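Local structure of uridylate kinase (Archaeoglobus fulgidus, 2IJ9) at residues Ile26-Val39 with Ala95-Gly108. The protein probably catalyses the reversible, ATP-dependent phosphorylation of UMP to UDP in the de novo pathway to CTP. The protein carries 1 engineered substitution. Sequence-based numbering, arbitrary orientation.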
loop_
_atom_site.group_PDB
_atom_site.type_symbol
_atom_site.label_atom_id
_atom_site.label_comp_id
_atom_site.label_asym_id
_atom_site.label_seq_id
_atom_site.Cartn_x
_atom_site.Cartn_y
_atom_site.Cartn_z
ATOM N N ILE B 26 10.208 0.456 -21.875
ATOM C CA ILE B 26 9.307 -0.203 -22.822
ATOM C C ILE B 26 9.108 0.672 -24.054
ATOM O O ILE B 26 9.141 0.191 -25.180
ATOM C CB ILE B 26 7.959 -0.546 -22.163
ATOM C CG1 ILE B 26 8.151 -1.641 -21.110
ATOM C CG2 ILE B 26 6.936 -1.005 -23.194
ATOM C CD1 ILE B 26 6.988 -1.742 -20.123
ATOM N N GLU B 27 8.951 1.965 -23.827
ATOM C CA GLU B 27 8.850 2.933 -24.904
ATOM C C GLU B 27 10.090 2.948 -25.798
ATOM O O GLU B 27 9.961 2.999 -27.016
ATOM C CB GLU B 27 8.600 4.320 -24.324
ATOM C CG GLU B 27 8.421 5.393 -25.355
ATOM C CD GLU B 27 7.158 5.218 -26.138
ATOM O OE1 GLU B 27 6.065 5.439 -25.561
ATOM O OE2 GLU B 27 7.270 4.870 -27.333
ATOM N N SER B 28 11.278 2.900 -25.193
ATOM C CA SER B 28 12.538 2.742 -25.939
ATOM C C SER B 28 12.540 1.523 -26.842
ATOM O O SER B 28 12.798 1.635 -28.049
ATOM C CB SER B 28 13.741 2.648 -25.001
ATOM O OG SER B 28 14.449 3.869 -24.965
ATOM N N VAL B 29 12.248 0.364 -26.258
ATOM C CA VAL B 29 12.188 -0.870 -27.027
ATOM C C VAL B 29 11.134 -0.786 -28.133
ATOM O O VAL B 29 11.328 -1.312 -29.231
ATOM C CB VAL B 29 11.935 -2.082 -26.126
ATOM C CG1 VAL B 29 11.986 -3.361 -26.934
ATOM C CG2 VAL B 29 12.976 -2.143 -25.032
ATOM N N ALA B 30 10.042 -0.082 -27.844
ATOM C CA ALA B 30 8.963 0.126 -28.802
ATOM C C ALA B 30 9.322 1.032 -29.978
ATOM O O ALA B 30 8.707 0.916 -31.043
ATOM C CB ALA B 30 7.740 0.657 -28.105
ATOM N N GLN B 31 10.294 1.930 -29.789
ATOM C CA GLN B 31 10.745 2.805 -30.883
ATOM C C GLN B 31 11.270 1.967 -32.047
ATOM O O GLN B 31 10.934 2.215 -33.207
ATOM C CB GLN B 31 11.831 3.798 -30.433
ATOM C CG GLN B 31 11.553 4.580 -29.155
ATOM C CD GLN B 31 10.581 5.748 -29.320
ATOM O OE1 GLN B 31 9.847 5.841 -30.305
ATOM N NE2 GLN B 31 10.573 6.644 -28.335
ATOM N N GLN B 32 12.080 0.966 -31.713
ATOM C CA GLN B 32 12.639 0.047 -32.700
ATOM C C GLN B 32 11.717 -1.143 -33.020
ATOM O O GLN B 32 11.606 -1.552 -34.175
ATOM C CB GLN B 32 14.039 -0.440 -32.263
ATOM C CG GLN B 32 14.332 -0.351 -30.738
ATOM C CD GLN B 32 15.650 -1.024 -30.315
ATOM O OE1 GLN B 32 15.754 -1.567 -29.213
ATOM N NE2 GLN B 32 16.654 -0.985 -31.191
ATOM N N ASN B 33 11.041 -1.679 -32.005
ATOM C CA ASN B 33 10.402 -2.992 -32.118
ATOM C C ASN B 33 8.920 -3.020 -31.783
ATOM O O ASN B 33 8.271 -1.971 -31.668
ATOM C CB ASN B 33 11.106 -3.998 -31.206
ATOM C CG ASN B 33 12.612 -3.894 -31.264
ATOM O OD1 ASN B 33 13.240 -3.404 -30.324
ATOM N ND2 ASN B 33 13.202 -4.353 -32.366
ATOM N N GLN B 34 8.410 -4.246 -31.621
ATOM C CA GLN B 34 7.001 -4.527 -31.306
ATOM C C GLN B 34 6.870 -5.255 -29.964
ATOM O O GLN B 34 7.299 -6.413 -29.814
ATOM C CB GLN B 34 6.364 -5.353 -32.427
ATOM C CG GLN B 34 4.897 -5.709 -32.209
ATOM C CD GLN B 34 3.953 -4.525 -32.361
ATOM O OE1 GLN B 34 4.286 -3.514 -32.989
ATOM N NE2 GLN B 34 2.757 -4.652 -31.792
ATOM N N VAL B 35 6.268 -4.564 -28.996
ATOM C CA VAL B 35 6.261 -5.019 -27.608
ATOM C C VAL B 35 4.869 -5.382 -27.099
ATOM O O VAL B 35 3.915 -4.599 -27.190
ATOM C CB VAL B 35 6.841 -3.949 -26.642
ATOM C CG1 VAL B 35 6.939 -4.507 -25.216
ATOM C CG2 VAL B 35 8.196 -3.424 -27.126
ATOM N N PHE B 36 4.770 -6.582 -26.548
ATOM C CA PHE B 36 3.607 -6.964 -25.785
ATOM C C PHE B 36 4.019 -7.014 -24.326
ATOM O O PHE B 36 5.102 -7.505 -23.999
ATOM C CB PHE B 36 3.127 -8.340 -26.234
ATOM C CG PHE B 36 2.592 -8.367 -27.642
ATOM C CD1 PHE B 36 1.243 -8.616 -27.881
ATOM C CD2 PHE B 36 3.439 -8.147 -28.727
ATOM C CE1 PHE B 36 0.755 -8.639 -29.171
ATOM C CE2 PHE B 36 2.956 -8.168 -30.010
ATOM C CZ PHE B 36 1.615 -8.422 -30.232
ATOM N N VAL B 37 3.169 -6.494 -23.448
ATOM C CA VAL B 37 3.423 -6.541 -22.012
ATOM C C VAL B 37 2.298 -7.252 -21.265
ATOM O O VAL B 37 1.127 -6.900 -21.405
ATOM C CB VAL B 37 3.560 -5.141 -21.422
ATOM C CG1 VAL B 37 3.883 -5.252 -19.949
ATOM C CG2 VAL B 37 4.651 -4.354 -22.131
ATOM N N VAL B 38 2.660 -8.251 -20.472
ATOM C CA VAL B 38 1.702 -8.921 -19.603
ATOM C C VAL B 38 1.986 -8.652 -18.107
ATOM O O VAL B 38 2.917 -9.210 -17.518
ATOM C CB VAL B 38 1.703 -10.435 -19.844
ATOM C CG1 VAL B 38 0.611 -11.124 -19.001
ATOM C CG2 VAL B 38 1.540 -10.728 -21.322
ATOM N N VAL B 39 1.168 -7.810 -17.493
ATOM C CA VAL B 39 1.327 -7.502 -16.086
ATOM C C VAL B 39 0.568 -8.504 -15.198
ATOM O O VAL B 39 -0.411 -9.117 -15.612
ATOM C CB VAL B 39 0.852 -6.075 -15.772
ATOM C CG1 VAL B 39 1.227 -5.103 -16.909
ATOM C CG2 VAL B 39 -0.629 -6.069 -15.548
ATOM N N ALA B 95 -5.458 -8.705 -28.442
ATOM C CA ALA B 95 -4.068 -8.292 -28.219
ATOM C C ALA B 95 -3.297 -8.171 -29.512
ATOM O O ALA B 95 -2.507 -7.241 -29.673
ATOM C CB ALA B 95 -3.365 -9.248 -27.287
ATOM N N GLU B 96 -3.536 -9.105 -30.431
ATOM C CA GLU B 96 -2.871 -9.076 -31.715
ATOM C C GLU B 96 -3.533 -8.052 -32.619
ATOM O O GLU B 96 -2.854 -7.330 -33.334
ATOM C CB GLU B 96 -2.829 -10.455 -32.369
ATOM C CG GLU B 96 -1.681 -10.583 -33.367
ATOM C CD GLU B 96 -1.836 -11.741 -34.344
ATOM O OE1 GLU B 96 -2.612 -12.684 -34.064
ATOM O OE2 GLU B 96 -1.171 -11.703 -35.404
ATOM N N GLU B 97 -4.857 -7.972 -32.574
ATOM C CA GLU B 97 -5.574 -6.951 -33.345
ATOM C C GLU B 97 -4.988 -5.578 -33.056
ATOM O O GLU B 97 -4.631 -4.842 -33.977
ATOM C CB GLU B 97 -7.078 -6.973 -33.047
ATOM C CG GLU B 97 -7.847 -7.899 -33.967
ATOM C CD GLU B 97 -8.882 -8.746 -33.235
ATOM O OE1 GLU B 97 -9.702 -8.169 -32.490
ATOM O OE2 GLU B 97 -8.883 -9.991 -33.412
ATOM N N LEU B 98 -4.846 -5.282 -31.765
ATOM C CA LEU B 98 -4.311 -4.017 -31.293
ATOM C C LEU B 98 -2.856 -3.838 -31.660
ATOM O O LEU B 98 -2.389 -2.707 -31.786
ATOM C CB LEU B 98 -4.443 -3.925 -29.787
ATOM C CG LEU B 98 -5.860 -3.667 -29.314
ATOM C CD1 LEU B 98 -5.989 -3.932 -27.805
ATOM C CD2 LEU B 98 -6.252 -2.250 -29.686
ATOM N N SER B 99 -2.141 -4.947 -31.831
ATOM C CA SER B 99 -0.732 -4.881 -32.201
ATOM C C SER B 99 -0.547 -4.327 -33.608
ATOM O O SER B 99 0.530 -3.844 -33.951
ATOM C CB SER B 99 -0.083 -6.253 -32.092
ATOM O OG SER B 99 -0.454 -7.074 -33.180
ATOM N N LYS B 100 -1.608 -4.396 -34.410
ATOM C CA LYS B 100 -1.593 -3.885 -35.778
ATOM C C LYS B 100 -1.740 -2.360 -35.828
ATOM O O LYS B 100 -1.368 -1.733 -36.810
ATOM C CB LYS B 100 -2.694 -4.557 -36.608
ATOM C CG LYS B 100 -2.742 -6.083 -36.506
ATOM C CD LYS B 100 -1.557 -6.758 -37.202
ATOM C CE LYS B 100 -1.515 -8.242 -36.887
ATOM N NZ LYS B 100 -0.409 -8.959 -37.561
ATOM N N LEU B 101 -2.272 -1.769 -34.766
ATOM C CA LEU B 101 -2.427 -0.319 -34.692
ATOM C C LEU B 101 -1.487 0.354 -33.699
ATOM O O LEU B 101 -1.356 1.575 -33.706
ATOM C CB LEU B 101 -3.855 0.035 -34.305
ATOM C CG LEU B 101 -4.924 -0.653 -35.127
ATOM C CD1 LEU B 101 -6.283 -0.429 -34.492
ATOM C CD2 LEU B 101 -4.866 -0.117 -36.531
ATOM N N TYR B 102 -0.858 -0.432 -32.828
ATOM C CA TYR B 102 0.000 0.114 -31.774
ATOM C C TYR B 102 1.288 -0.663 -31.619
ATOM O O TYR B 102 1.320 -1.871 -31.868
ATOM C CB TYR B 102 -0.734 0.118 -30.452
ATOM C CG TYR B 102 -1.903 1.053 -30.430
ATOM C CD1 TYR B 102 -1.718 2.413 -30.239
ATOM C CD2 TYR B 102 -3.195 0.584 -30.612
ATOM C CE1 TYR B 102 -2.793 3.285 -30.216
ATOM C CE2 TYR B 102 -4.279 1.444 -30.576
ATOM C CZ TYR B 102 -4.072 2.794 -30.383
ATOM O OH TYR B 102 -5.144 3.654 -30.359
ATOM N N ARG B 103 2.347 0.038 -31.204
ATOM C CA ARG B 103 3.662 -0.591 -31.010
ATOM C C ARG B 103 3.774 -1.262 -29.641
ATOM O O ARG B 103 4.620 -2.137 -29.420
ATOM C CB ARG B 103 4.810 0.407 -31.226
ATOM C CG ARG B 103 4.883 0.994 -32.627
ATOM C CD ARG B 103 4.824 -0.065 -33.739
ATOM N NE ARG B 103 3.965 0.395 -34.835
ATOM C CZ ARG B 103 2.824 -0.184 -35.202
ATOM N NH1 ARG B 103 2.401 -1.281 -34.591
ATOM N NH2 ARG B 103 2.112 0.326 -36.198
ATOM N N VAL B 104 2.914 -0.846 -28.721
ATOM C CA VAL B 104 2.852 -1.488 -27.424
ATOM C C VAL B 104 1.425 -1.896 -27.067
ATOM O O VAL B 104 0.494 -1.097 -27.118
ATOM C CB VAL B 104 3.524 -0.632 -26.316
ATOM C CG1 VAL B 104 3.142 -1.111 -24.931
ATOM C CG2 VAL B 104 5.024 -0.707 -26.456
ATOM N N VAL B 105 1.267 -3.171 -26.747
ATOM C CA VAL B 105 0.030 -3.670 -26.203
ATOM C C VAL B 105 0.318 -4.176 -24.799
ATOM O O VAL B 105 1.324 -4.830 -24.566
ATOM C CB VAL B 105 -0.562 -4.767 -27.088
ATOM C CG1 VAL B 105 -1.848 -5.340 -26.469
ATOM C CG2 VAL B 105 -0.861 -4.196 -28.463
ATOM N N VAL B 106 -0.552 -3.826 -23.862
ATOM C CA VAL B 106 -0.388 -4.205 -22.471
ATOM C C VAL B 106 -1.655 -4.886 -21.992
ATOM O O VAL B 106 -2.730 -4.282 -21.983
ATOM C CB VAL B 106 -0.152 -2.970 -21.567
ATOM C CG1 VAL B 106 0.063 -3.405 -20.138
ATOM C CG2 VAL B 106 1.038 -2.131 -22.061
ATOM N N MET B 107 -1.524 -6.138 -21.575
ATOM C CA MET B 107 -2.675 -6.886 -21.076
ATOM C C MET B 107 -2.500 -7.499 -19.689
ATOM O O MET B 107 -1.381 -7.719 -19.213
ATOM C CB MET B 107 -3.052 -7.996 -22.058
ATOM C CG MET B 107 -1.999 -9.067 -22.235
ATOM S SD MET B 107 -2.477 -10.091 -23.616
ATOM C CE MET B 107 -4.004 -10.708 -22.933
ATOM N N GLY B 108 -3.635 -7.803 -19.067
ATOM C CA GLY B 108 -3.642 -8.505 -17.795
ATOM C C GLY B 108 -3.685 -9.985 -18.083
ATOM O O GLY B 108 -3.019 -10.453 -19.007
#
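Strands 34-39 and 104-107 pair in parallel, their axes 14° apart and 4.7 Å at closest approach, and five backbone hydrogen bonds, from Val35 N to Arg103 O through Val39 N to Met107 O, fix Val35 opposite Val104 and Val37 opposite Val106. Just before the second strand begins, the Gln34 side-chain amide adds a bond: NE2 donates to Tyr102 O at 3.1 Å, with the acceptor close to the amide plane. Its reach follows from the torsions, CG lying anti to the backbone N (chi1 180°) and the chain bending at chi2. On the other branch, OE1 receives a weak bond from Arg103 NH1 at 3.3 Å, near the guanidinium plane, the two flat groups being inclined by 53°. A leucine in place of Gln34 would probably leave Tyr102 O without this donor and the Arg103 guanidinium freer to swing. On the face bearing Phe36, the ring reaches from its strand to helix 92-99, with CZ 3.3 Å from Ser99 CB and CE1 3.6 Å from Ala95 O. Farther along this face, Val38 and Met107 run side by side, CG2 to CG 4.0 Å. On the reverse face, Val104 CG2 fits against Ala30 CB at 3.5 Å and also meets Val35 CB, tying helix 16-32 to the sheet. This is the edge of the amino acid kinase family's open alpha/beta sheet within the chain: strand 34-39 also bonds to strand 2-7, Leu123 of helix 117-126 covers Phe36 and Met107, and helix 59-80 packs against Val37, Val39 and Val106.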